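16S rRNA (adenine(1408)-N(1))-methyltransferase (Catenulispora acidiphila, PDB 4X1O) probably transfers a methyl group from S-adenosyl-L-methionine to N1 of adenine 1408 in 16S ribosomal RNA, a modification linked to aminoglycoside resistance. Local coordinates at residues I50-G55 against G119-V124; M125-W130 against E159-T164; L181-V186 against V205-H210; Q201-R206 against H234-A239. All coordinates share one frame; numbering follows the deposited sequence.

Contact 1. Residues I50-G55 against G119-V124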
# COMPACT_ATOMS: atom_id res chain seq x y z
N ILE A 50 8.15 9.07 5.73
CA ILE A 50 6.80 8.60 6.00
C ILE A 50 6.36 7.72 4.85
O ILE A 50 6.31 8.17 3.70
CB ILE A 50 5.82 9.75 6.17
CG1 ILE A 50 6.26 10.59 7.38
CG2 ILE A 50 4.39 9.21 6.35
CD1 ILE A 50 5.72 11.96 7.41
N LEU A 51 6.07 6.47 5.16
CA LEU A 51 5.67 5.50 4.16
C LEU A 51 4.21 5.17 4.34
O LEU A 51 3.78 4.84 5.44
CB LEU A 51 6.51 4.23 4.29
CG LEU A 51 6.14 3.02 3.44
CD1 LEU A 51 6.36 3.32 1.97
CD2 LEU A 51 6.96 1.82 3.87
N VAL A 52 3.45 5.29 3.26
CA VAL A 52 2.05 4.91 3.36
C VAL A 52 1.84 3.66 2.51
O VAL A 52 2.09 3.67 1.30
CB VAL A 52 1.10 6.04 2.92
CG1 VAL A 52 -0.35 5.52 2.88
CG2 VAL A 52 1.21 7.21 3.90
N ASP A 53 1.45 2.57 3.18
CA ASP A 53 1.06 1.32 2.54
C ASP A 53 -0.43 1.31 2.36
O ASP A 53 -1.17 1.22 3.34
CB ASP A 53 1.47 0.11 3.35
CG ASP A 53 2.96 -0.03 3.49
OD1 ASP A 53 3.69 0.26 2.53
OD2 ASP A 53 3.38 -0.45 4.58
N VAL A 54 -0.89 1.37 1.12
CA VAL A 54 -2.32 1.37 0.88
C VAL A 54 -2.74 -0.05 0.56
O VAL A 54 -2.21 -0.66 -0.37
CB VAL A 54 -2.71 2.32 -0.27
CG1 VAL A 54 -4.22 2.33 -0.46
CG2 VAL A 54 -2.20 3.74 0.03
N GLY A 55 -3.70 -0.58 1.31
CA GLY A 55 -3.98 -2.01 1.25
C GLY A 55 -2.88 -2.73 2.02
O GLY A 55 -1.70 -2.63 1.68
N GLY A 119 -1.15 14.66 1.65
CA GLY A 119 0.17 15.22 1.46
C GLY A 119 1.17 14.80 2.51
O GLY A 119 2.11 15.54 2.79
N VAL A 120 0.98 13.63 3.09
CA VAL A 120 1.87 13.23 4.18
C VAL A 120 2.99 12.29 3.74
O VAL A 120 4.03 12.21 4.39
CB VAL A 120 1.10 12.55 5.33
CG1 VAL A 120 0.02 13.50 5.92
CG2 VAL A 120 0.49 11.22 4.90
N ALA A 121 2.80 11.58 2.63
CA ALA A 121 3.68 10.44 2.34
C ALA A 121 4.92 10.82 1.53
O ALA A 121 4.81 11.50 0.50
CB ALA A 121 2.90 9.36 1.63
N ASP A 122 6.09 10.38 1.99
CA ASP A 122 7.31 10.44 1.18
C ASP A 122 7.36 9.32 0.15
O ASP A 122 8.15 9.38 -0.79
CB ASP A 122 8.55 10.35 2.07
CG ASP A 122 8.69 11.54 3.00
OD1 ASP A 122 8.72 12.68 2.50
OD2 ASP A 122 8.77 11.31 4.22
N GLU A 123 6.57 8.29 0.36
CA GLU A 123 6.54 7.13 -0.53
C GLU A 123 5.22 6.43 -0.34
O GLU A 123 4.75 6.30 0.79
CB GLU A 123 7.70 6.19 -0.22
CG GLU A 123 7.78 4.97 -1.09
CD GLU A 123 9.06 4.19 -0.82
OE1 GLU A 123 9.74 4.47 0.19
OE2 GLU A 123 9.41 3.30 -1.63
N VAL A 124 4.63 5.97 -1.44
CA VAL A 124 3.35 5.27 -1.36
C VAL A 124 3.54 3.89 -1.94
O VAL A 124 4.09 3.75 -3.03
CB VAL A 124 2.24 6.01 -2.11
CG1 VAL A 124 0.93 5.22 -2.08
CG2 VAL A 124 2.08 7.43 -1.53

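Contact 2. Residues M125-W130 against E159-T164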
# COMPACT_ATOMS: atom_id res chain seq x y z
N MET A 125 3.13 2.86 -1.22
CA MET A 125 3.29 1.51 -1.72
C MET A 125 1.96 0.82 -1.81
O MET A 125 1.18 0.83 -0.85
CB MET A 125 4.23 0.69 -0.82
CG MET A 125 5.69 1.15 -0.85
SD MET A 125 6.68 -0.05 0.09
CE MET A 125 7.47 -0.95 -1.25
N VAL A 126 1.68 0.22 -2.97
CA VAL A 126 0.48 -0.59 -3.14
C VAL A 126 0.91 -2.01 -3.40
O VAL A 126 1.28 -2.36 -4.51
CB VAL A 126 -0.39 -0.05 -4.30
CG1 VAL A 126 -1.64 -0.92 -4.50
CG2 VAL A 126 -0.79 1.41 -4.04
N LEU A 127 0.92 -2.84 -2.36
CA LEU A 127 1.50 -4.17 -2.49
C LEU A 127 0.42 -5.24 -2.48
O LEU A 127 -0.39 -5.32 -1.55
CB LEU A 127 2.52 -4.41 -1.37
CG LEU A 127 3.58 -3.32 -1.16
CD1 LEU A 127 4.49 -3.68 0.02
CD2 LEU A 127 4.40 -3.07 -2.43
N MET A 128 0.39 -6.07 -3.52
CA MET A 128 -0.63 -7.13 -3.60
C MET A 128 -2.07 -6.64 -3.32
O MET A 128 -2.74 -7.15 -2.42
CB MET A 128 -0.29 -8.26 -2.61
CG MET A 128 1.02 -8.97 -2.92
SD MET A 128 0.90 -10.02 -4.38
CE MET A 128 -0.36 -11.18 -3.84
N PRO A 129 -2.53 -5.66 -4.08
CA PRO A 129 -3.88 -5.11 -3.86
C PRO A 129 -4.99 -6.09 -4.24
O PRO A 129 -4.77 -6.96 -5.09
CB PRO A 129 -3.91 -3.89 -4.78
CG PRO A 129 -3.00 -4.25 -5.88
CD PRO A 129 -1.86 -5.01 -5.22
N TRP A 130 -6.13 -5.97 -3.57
CA TRP A 130 -7.34 -6.71 -3.89
C TRP A 130 -8.54 -5.78 -4.00
O TRP A 130 -8.44 -4.59 -3.69
CB TRP A 130 -7.62 -7.77 -2.83
CG TRP A 130 -6.56 -8.77 -2.70
CD1 TRP A 130 -5.57 -8.81 -1.76
CD2 TRP A 130 -6.35 -9.90 -3.56
NE1 TRP A 130 -4.76 -9.90 -1.98
CE2 TRP A 130 -5.22 -10.58 -3.07
CE3 TRP A 130 -7.01 -10.41 -4.68
CZ2 TRP A 130 -4.73 -11.74 -3.67
CZ3 TRP A 130 -6.53 -11.56 -5.27
CH2 TRP A 130 -5.40 -12.21 -4.77
N GLU A 159 4.92 2.86 -5.71
CA GLU A 159 5.36 1.55 -6.16
C GLU A 159 4.16 0.64 -6.08
O GLU A 159 3.55 0.52 -5.02
CB GLU A 159 6.50 0.99 -5.31
CG GLU A 159 7.85 1.63 -5.57
CD GLU A 159 8.36 2.39 -4.36
OE1 GLU A 159 7.57 2.56 -3.40
OE2 GLU A 159 9.53 2.82 -4.37
N ILE A 160 3.78 0.04 -7.21
CA ILE A 160 2.65 -0.87 -7.23
C ILE A 160 3.19 -2.25 -7.58
O ILE A 160 3.99 -2.38 -8.50
CB ILE A 160 1.58 -0.46 -8.26
CG1 ILE A 160 1.01 0.92 -7.92
CG2 ILE A 160 0.46 -1.49 -8.33
CD1 ILE A 160 0.15 1.48 -9.04
N SER A 161 2.76 -3.26 -6.83
CA SER A 161 3.24 -4.62 -7.07
C SER A 161 2.04 -5.53 -7.14
O SER A 161 1.32 -5.71 -6.15
CB SER A 161 4.19 -5.09 -5.95
OG SER A 161 5.45 -4.45 -6.04
N ILE A 162 1.81 -6.09 -8.32
CA ILE A 162 0.66 -6.97 -8.50
C ILE A 162 1.13 -8.36 -8.91
O ILE A 162 1.84 -8.51 -9.90
CB ILE A 162 -0.31 -6.41 -9.58
CG1 ILE A 162 -0.85 -5.03 -9.16
CG2 ILE A 162 -1.46 -7.38 -9.84
CD1 ILE A 162 -1.51 -4.29 -10.30
N GLY A 163 0.77 -9.38 -8.15
CA GLY A 163 1.10 -10.74 -8.55
C GLY A 163 0.28 -11.17 -9.75
O GLY A 163 -0.93 -10.99 -9.78
N THR A 164 0.94 -11.73 -10.76
CA THR A 164 0.25 -12.03 -12.01
C THR A 164 -0.55 -13.32 -11.96
O THR A 164 -1.32 -13.61 -12.89
CB THR A 164 1.24 -12.11 -13.18
OG1 THR A 164 2.19 -13.14 -12.90
CG2 THR A 164 1.96 -10.78 -13.37

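Contact 3. Residues L181-V186 against V205-H210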
# COMPACT_ATOMS: atom_id res chain seq x y z
N LEU A 181 -3.21 -7.41 -17.46
CA LEU A 181 -2.38 -6.22 -17.55
C LEU A 181 -0.91 -6.62 -17.65
O LEU A 181 -0.38 -7.34 -16.80
CB LEU A 181 -2.62 -5.31 -16.34
CG LEU A 181 -2.01 -3.91 -16.36
CD1 LEU A 181 -2.51 -3.05 -17.53
CD2 LEU A 181 -2.28 -3.24 -15.02
N THR A 182 -0.27 -6.18 -18.72
CA THR A 182 1.13 -6.50 -18.99
C THR A 182 1.86 -5.19 -19.19
O THR A 182 1.21 -4.15 -19.33
CB THR A 182 1.28 -7.36 -20.26
OG1 THR A 182 0.98 -6.55 -21.40
CG2 THR A 182 0.35 -8.56 -20.21
N PRO A 183 3.20 -5.20 -19.20
CA PRO A 183 3.88 -3.92 -19.43
C PRO A 183 3.48 -3.23 -20.74
O PRO A 183 3.37 -2.01 -20.77
CB PRO A 183 5.36 -4.32 -19.45
CG PRO A 183 5.43 -5.51 -18.55
CD PRO A 183 4.15 -6.27 -18.80
N GLU A 184 3.24 -4.00 -21.80
CA GLU A 184 2.78 -3.40 -23.05
C GLU A 184 1.37 -2.81 -22.91
O GLU A 184 1.08 -1.74 -23.47
CB GLU A 184 2.81 -4.42 -24.18
CG GLU A 184 2.92 -5.87 -23.74
CD GLU A 184 4.31 -6.22 -23.25
OE1 GLU A 184 5.29 -5.84 -23.92
OE2 GLU A 184 4.42 -6.85 -22.17
N THR A 185 0.48 -3.48 -22.19
CA THR A 185 -0.89 -2.98 -22.17
C THR A 185 -1.07 -1.89 -21.13
O THR A 185 -2.08 -1.19 -21.13
CB THR A 185 -1.92 -4.11 -21.95
OG1 THR A 185 -1.77 -4.69 -20.65
CG2 THR A 185 -1.78 -5.19 -23.02
N VAL A 186 -0.10 -1.72 -20.24
CA VAL A 186 -0.12 -0.56 -19.35
C VAL A 186 -0.10 0.71 -20.21
O VAL A 186 -0.76 1.70 -19.90
CB VAL A 186 1.06 -0.57 -18.35
CG1 VAL A 186 1.19 0.78 -17.65
CG2 VAL A 186 0.86 -1.69 -17.35
N VAL A 205 7.91 0.19 -15.74
CA VAL A 205 6.93 -0.88 -15.65
C VAL A 205 7.59 -2.15 -16.15
O VAL A 205 8.10 -2.19 -17.28
CB VAL A 205 5.67 -0.63 -16.53
CG1 VAL A 205 4.65 -1.71 -16.26
CG2 VAL A 205 5.07 0.76 -16.29
N ARG A 206 7.60 -3.18 -15.31
CA ARG A 206 8.23 -4.43 -15.73
C ARG A 206 7.67 -5.59 -14.96
O ARG A 206 7.14 -5.43 -13.86
CB ARG A 206 9.76 -4.39 -15.55
CG ARG A 206 10.19 -4.43 -14.07
CD ARG A 206 11.70 -4.45 -13.91
NE ARG A 206 12.32 -3.19 -14.34
CZ ARG A 206 13.63 -3.00 -14.38
NH1 ARG A 206 14.44 -3.98 -14.02
NH2 ARG A 206 14.13 -1.83 -14.77
N LEU A 207 7.81 -6.78 -15.55
CA LEU A 207 7.59 -8.01 -14.82
C LEU A 207 8.86 -8.38 -14.08
O LEU A 207 9.97 -8.22 -14.60
CB LEU A 207 7.18 -9.15 -15.75
CG LEU A 207 5.80 -9.04 -16.38
CD1 LEU A 207 5.57 -10.21 -17.32
CD2 LEU A 207 4.74 -9.03 -15.28
N VAL A 208 8.70 -8.89 -12.87
CA VAL A 208 9.84 -9.39 -12.13
C VAL A 208 9.51 -10.82 -11.71
O VAL A 208 8.86 -11.05 -10.68
CB VAL A 208 10.19 -8.51 -10.92
CG1 VAL A 208 11.42 -9.03 -10.24
CG2 VAL A 208 10.38 -7.04 -11.34
N PRO A 209 9.91 -11.80 -12.53
CA PRO A 209 9.71 -13.21 -12.21
C PRO A 209 10.43 -13.58 -10.94
O PRO A 209 11.45 -12.96 -10.61
CB PRO A 209 10.32 -13.93 -13.42
CG PRO A 209 10.15 -12.91 -14.55
CD PRO A 209 10.48 -11.61 -13.87
N HIS A 210 9.90 -14.59 -10.26
CA HIS A 210 10.51 -15.16 -9.05
C HIS A 210 10.77 -14.13 -7.95
O HIS A 210 11.79 -14.17 -7.26
CB HIS A 210 11.78 -15.90 -9.44
CG HIS A 210 11.52 -17.03 -10.39
ND1 HIS A 210 11.98 -17.02 -11.69
CD2 HIS A 210 10.79 -18.16 -10.25
CE1 HIS A 210 11.57 -18.12 -12.30
NE2 HIS A 210 10.85 -18.83 -11.45

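Contact 4. Residues Q201-R206 against H234-A239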
# COMPACT_ATOMS: atom_id res chain seq x y z
N GLN A 201 3.60 10.39 -12.64
CA GLN A 201 4.42 10.27 -13.84
C GLN A 201 5.12 8.91 -13.80
O GLN A 201 5.98 8.67 -12.95
CB GLN A 201 5.42 11.42 -13.92
CG GLN A 201 6.14 11.56 -15.28
CD GLN A 201 5.23 12.16 -16.33
OE1 GLN A 201 4.64 13.23 -16.13
NE2 GLN A 201 5.10 11.47 -17.47
N VAL A 202 4.73 8.01 -14.70
CA VAL A 202 5.27 6.65 -14.66
C VAL A 202 6.76 6.62 -15.02
O VAL A 202 7.19 7.25 -15.99
CB VAL A 202 4.46 5.73 -15.61
CG1 VAL A 202 5.11 4.35 -15.73
CG2 VAL A 202 3.02 5.59 -15.09
N ALA A 203 7.55 5.89 -14.24
CA ALA A 203 9.00 5.81 -14.46
C ALA A 203 9.46 4.46 -14.99
O ALA A 203 10.44 4.37 -15.74
CB ALA A 203 9.74 6.13 -13.17
N ASP A 204 8.78 3.40 -14.57
CA ASP A 204 9.22 2.05 -14.92
C ASP A 204 8.05 1.09 -14.78
O ASP A 204 7.28 1.18 -13.83
CB ASP A 204 10.39 1.60 -14.02
CG ASP A 204 11.06 0.31 -14.51
OD1 ASP A 204 10.58 -0.81 -14.17
OD2 ASP A 204 12.08 0.41 -15.20
N VAL A 205 7.91 0.19 -15.74
CA VAL A 205 6.93 -0.88 -15.65
C VAL A 205 7.59 -2.15 -16.15
O VAL A 205 8.10 -2.19 -17.28
CB VAL A 205 5.67 -0.63 -16.53
CG1 VAL A 205 4.65 -1.71 -16.26
CG2 VAL A 205 5.07 0.76 -16.29
N ARG A 206 7.60 -3.18 -15.31
CA ARG A 206 8.23 -4.43 -15.73
C ARG A 206 7.67 -5.59 -14.96
O ARG A 206 7.14 -5.43 -13.86
CB ARG A 206 9.76 -4.39 -15.55
CG ARG A 206 10.19 -4.43 -14.07
CD ARG A 206 11.70 -4.45 -13.91
NE ARG A 206 12.32 -3.19 -14.34
CZ ARG A 206 13.63 -3.00 -14.38
NH1 ARG A 206 14.44 -3.98 -14.02
NH2 ARG A 206 14.13 -1.83 -14.77
N HIS A 234 5.39 -4.83 -11.72
CA HIS A 234 5.84 -3.75 -10.89
C HIS A 234 5.77 -2.44 -11.64
O HIS A 234 6.31 -2.33 -12.74
CB HIS A 234 7.27 -4.00 -10.41
CG HIS A 234 7.71 -3.07 -9.32
ND1 HIS A 234 8.40 -1.90 -9.57
CD2 HIS A 234 7.54 -3.13 -7.98
CE1 HIS A 234 8.64 -1.29 -8.43
NE2 HIS A 234 8.13 -2.01 -7.45
N LEU A 235 5.09 -1.46 -11.06
CA LEU A 235 4.99 -0.15 -11.66
C LEU A 235 5.55 0.86 -10.69
O LEU A 235 5.22 0.83 -9.51
CB LEU A 235 3.54 0.21 -11.99
CG LEU A 235 3.27 1.53 -12.71
CD1 LEU A 235 2.06 1.37 -13.60
CD2 LEU A 235 3.06 2.70 -11.73
N ARG A 236 6.40 1.75 -11.19
CA ARG A 236 6.89 2.86 -10.37
C ARG A 236 6.51 4.17 -11.03
O ARG A 236 6.62 4.31 -12.26
CB ARG A 236 8.41 2.77 -10.19
CG ARG A 236 8.96 3.83 -9.23
CD ARG A 236 10.47 3.67 -8.98
NE ARG A 236 11.28 4.12 -10.11
CZ ARG A 236 11.95 3.31 -10.92
NH1 ARG A 236 11.92 2.00 -10.72
NH2 ARG A 236 12.66 3.80 -11.92
N ALA A 237 6.06 5.11 -10.22
CA ALA A 237 5.70 6.44 -10.68
C ALA A 237 6.18 7.47 -9.67
O ALA A 237 6.60 7.13 -8.56
CB ALA A 237 4.19 6.56 -10.89
N VAL A 238 6.13 8.73 -10.07
CA VAL A 238 6.54 9.82 -9.20
C VAL A 238 5.40 10.84 -9.12
O VAL A 238 4.78 11.19 -10.12
CB VAL A 238 7.82 10.49 -9.71
CG1 VAL A 238 8.09 11.78 -8.95
CG2 VAL A 238 8.99 9.51 -9.61
N ALA A 239 5.12 11.32 -7.91
CA ALA A 239 4.08 12.31 -7.70
C ALA A 239 4.42 13.66 -8.33
O ALA A 239 5.45 14.27 -8.01
CB ALA A 239 3.81 12.50 -6.18
O HOH W 1 9.12 -1.18 -12.18
O HOH W 2 13.96 2.31 -14.58

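Contact 1. Residues I50-G55 against G119-V124
Ile50 and Asp122 meet where two parallel strands, 49-54 and 123-127, come together within the seven-stranded sheet of a Rossmann-like methyltransferase. Ile50 N donates to Asp122 OD2 at 2.8 Å; the oxygen receives it on the lone pair that points away from OD1, while Asp122 N returns a bond to Ile50 O in the carbonyl plane. The aspartate grips both polar groups of one residue just before the regular pairing begins. Next along, Val52 N reaches Glu123 O at 3.0 Å in an almost straight bond, 174°.

On one face, Leu51 and Glu123 lie side by side and point the same way, with the leucine CD1 against the aliphatic part of the glutamate; the acid end of Glu123 is paired with Arg49. On the other face, Val52 CG2 lies 3.6 Å from Ala121 CB, and the side chains of Val52 and Val120 cross at about a right angle. Helix 142-151 covers Val54 and Val124 on this face, and Lys153 takes the remaining oxygen of Asp122. Val54 also adjoins Ile110 and Leu133, which bind S-adenosyl-L-methionine. The CG2 branch of Val54, anti to the carbonyl carbon, ends 4.1 Å from Val124 CG1.

Contact 2. Residues M125-W130 against E159-T164
Strands 123-127 and 157-163 run parallel through the centre of the sheet, and their carboxyl ends lead to the cofactor site. Across them, Val126 is held at both of its backbone polar groups: its N donates to Glu159 O at 2.8 Å, and its O accepts from Ser161 N at 2.9 Å. Further on, Met128 N reaches Ser161 O at 2.8 Å, less straight at 145°, as segment 125-130 leaves its strand.

The side chains alternate between the faces. Met125 and Glu159 cross obliquely, the glutamate chain bending at chi2 (115°) to bring OE1 within 3.5 Å of Met125 CG. Glu159 OE1 also lies close to Glu123 OE2, an acid pair that may share a proton. On this same face one methyl of Leu127, CD2, lies against the CB and OG of Ser161. The opposite face carries Val126 CB against Ile160 CG1 at 4.0 Å, with helix 131-139 packed over it through Leu133 and Val137.

This is the central part of a Rossmann-like fold, in which helices 131-139 and 142-151 carry the chain from the first strand to the second, a beta-alpha-beta crossover. Past the strand end, Pro129 lays its ring across Ile162 at about a right angle, CG to CG1 4.0 Å, and its CD comes 3.4 Å from Ser161 O. Met128 bends at both chi2 and chi3 and places SD 3.8 Å from Gly163 N. Its side chain also touches Ser217, which binds S-adenosyl-L-homocysteine, while Pro129 neighbours Leu133, which binds the same ligand.

Contact 3. Residues L181-V186 against V205-H210
Pro183 and Val186, from the first turn of helix 183-188, rest on Val205 and Leu207 of strand 200-212. The contact between the two segments is apolar. Val186 and Val205 reach toward each other tip to tip, with Val186 CG2 3.9 Å from Val205 CG1 and Val186 CG1 4.1 Å from Val205 CG2, so both methyls of each valine are engaged. Val205 CG1, set anti to its own backbone nitrogen (chi1 -174°), also touches Pro183 CA at 3.9 Å. The proline ring continues along the strand: CG lies over the backbone at Arg206, and CD meets Leu207 CG at 4.0 Å, the two side chains crossing at about a right angle.

Polar bonds work within the helix segment. Thr182 and Thr185 form a capping box: Thr182 N donates to Thr185 OG1 at 2.9 Å, and Thr185 N donates back to Thr182 OG1 at 3.2 Å. The exchange fixes the first helical turn immediately beside the proline that bears on the strand.

Leu233 of strand 229-239 packs against both Pro183 and Val205, while Leu191 and Thr192 of helix 191-197 touch Val186. The short helix therefore lies against the outermost strand, 200-212, its neighbour in the sheet and the following helix.

Contact 4. Residues Q201-R206 against H234-A239
The guanidinium of Arg236 folds over Asp204, with Ala203 beside it, at a classic beta bulge in the antiparallel pair formed by strands 200-212 and 229-239, at one edge of the methyltransferase sheet. One face of this flat group covers Asp204 CB, 3.7 Å from Arg236 NH1, while Ala203 CB approaches obliquely. The arginine chain runs out extended through CG and CD and then turns at chi3, 75°, which lays its head back over the neighbouring strand. Beneath it, Arg236 O takes two donors from the same face of its carbonyl plane: Ala203 N at 2.7 Å and Asp204 N at 3.3 Å. This shared acceptor marks the bulge, and the register moves by one residue between Val202 and Asp204.

Asp204 is turned toward Arg206 on its own strand. Arg206 takes the carboxylate side-on, NE to OD1 at 3.0 Å and NH2 to OD2, meeting both oxygens on their syn sides; the NH2 bond lies in the guanidinium plane. The salt bridge and the nearby Arg236 would probably favour the charged carboxylate.

On the other face, the Val205 and Leu235 side chains meet at a slant, Val205 CG2 near Leu235 CG and CD1, and Val202 CG2 lies near Leu235 CD2. Leu195 of helix 191-197 touches Val202 and Leu235 there. His234, back on the arginine face, packs against Glu159 and Ser161 of strand 157-163. A water at the edge of its ring, in plane, bonds His234 ND1 at 2.8 Å and donates to Asp204 OD1 in a short bond and to the backbone O of His234.

In the fold
All four contacts reach one mixed sheet. Contacts 1 and 2 share strand 123-127, which pairs with strand 49-54 in the first and strand 157-163 in the second; Val52 O probably accepts from Met125 N at 2.8 Å where they join. Contact 4 extends the sheet beyond strand 157-163, with a probable Ile160 N to Leu235 O bond of 2.8 Å. Contact 3 adds a helix against the outermost strand and shares Val205 and Arg206 with contact 4. Contacts 1 and 2 adjoin cofactor-binding residues; in contact 4 the side chains of Leu235 and His234 stay about 12 Å from those of Leu133 and Thr61 respectively, and contact 3 lies away from the site.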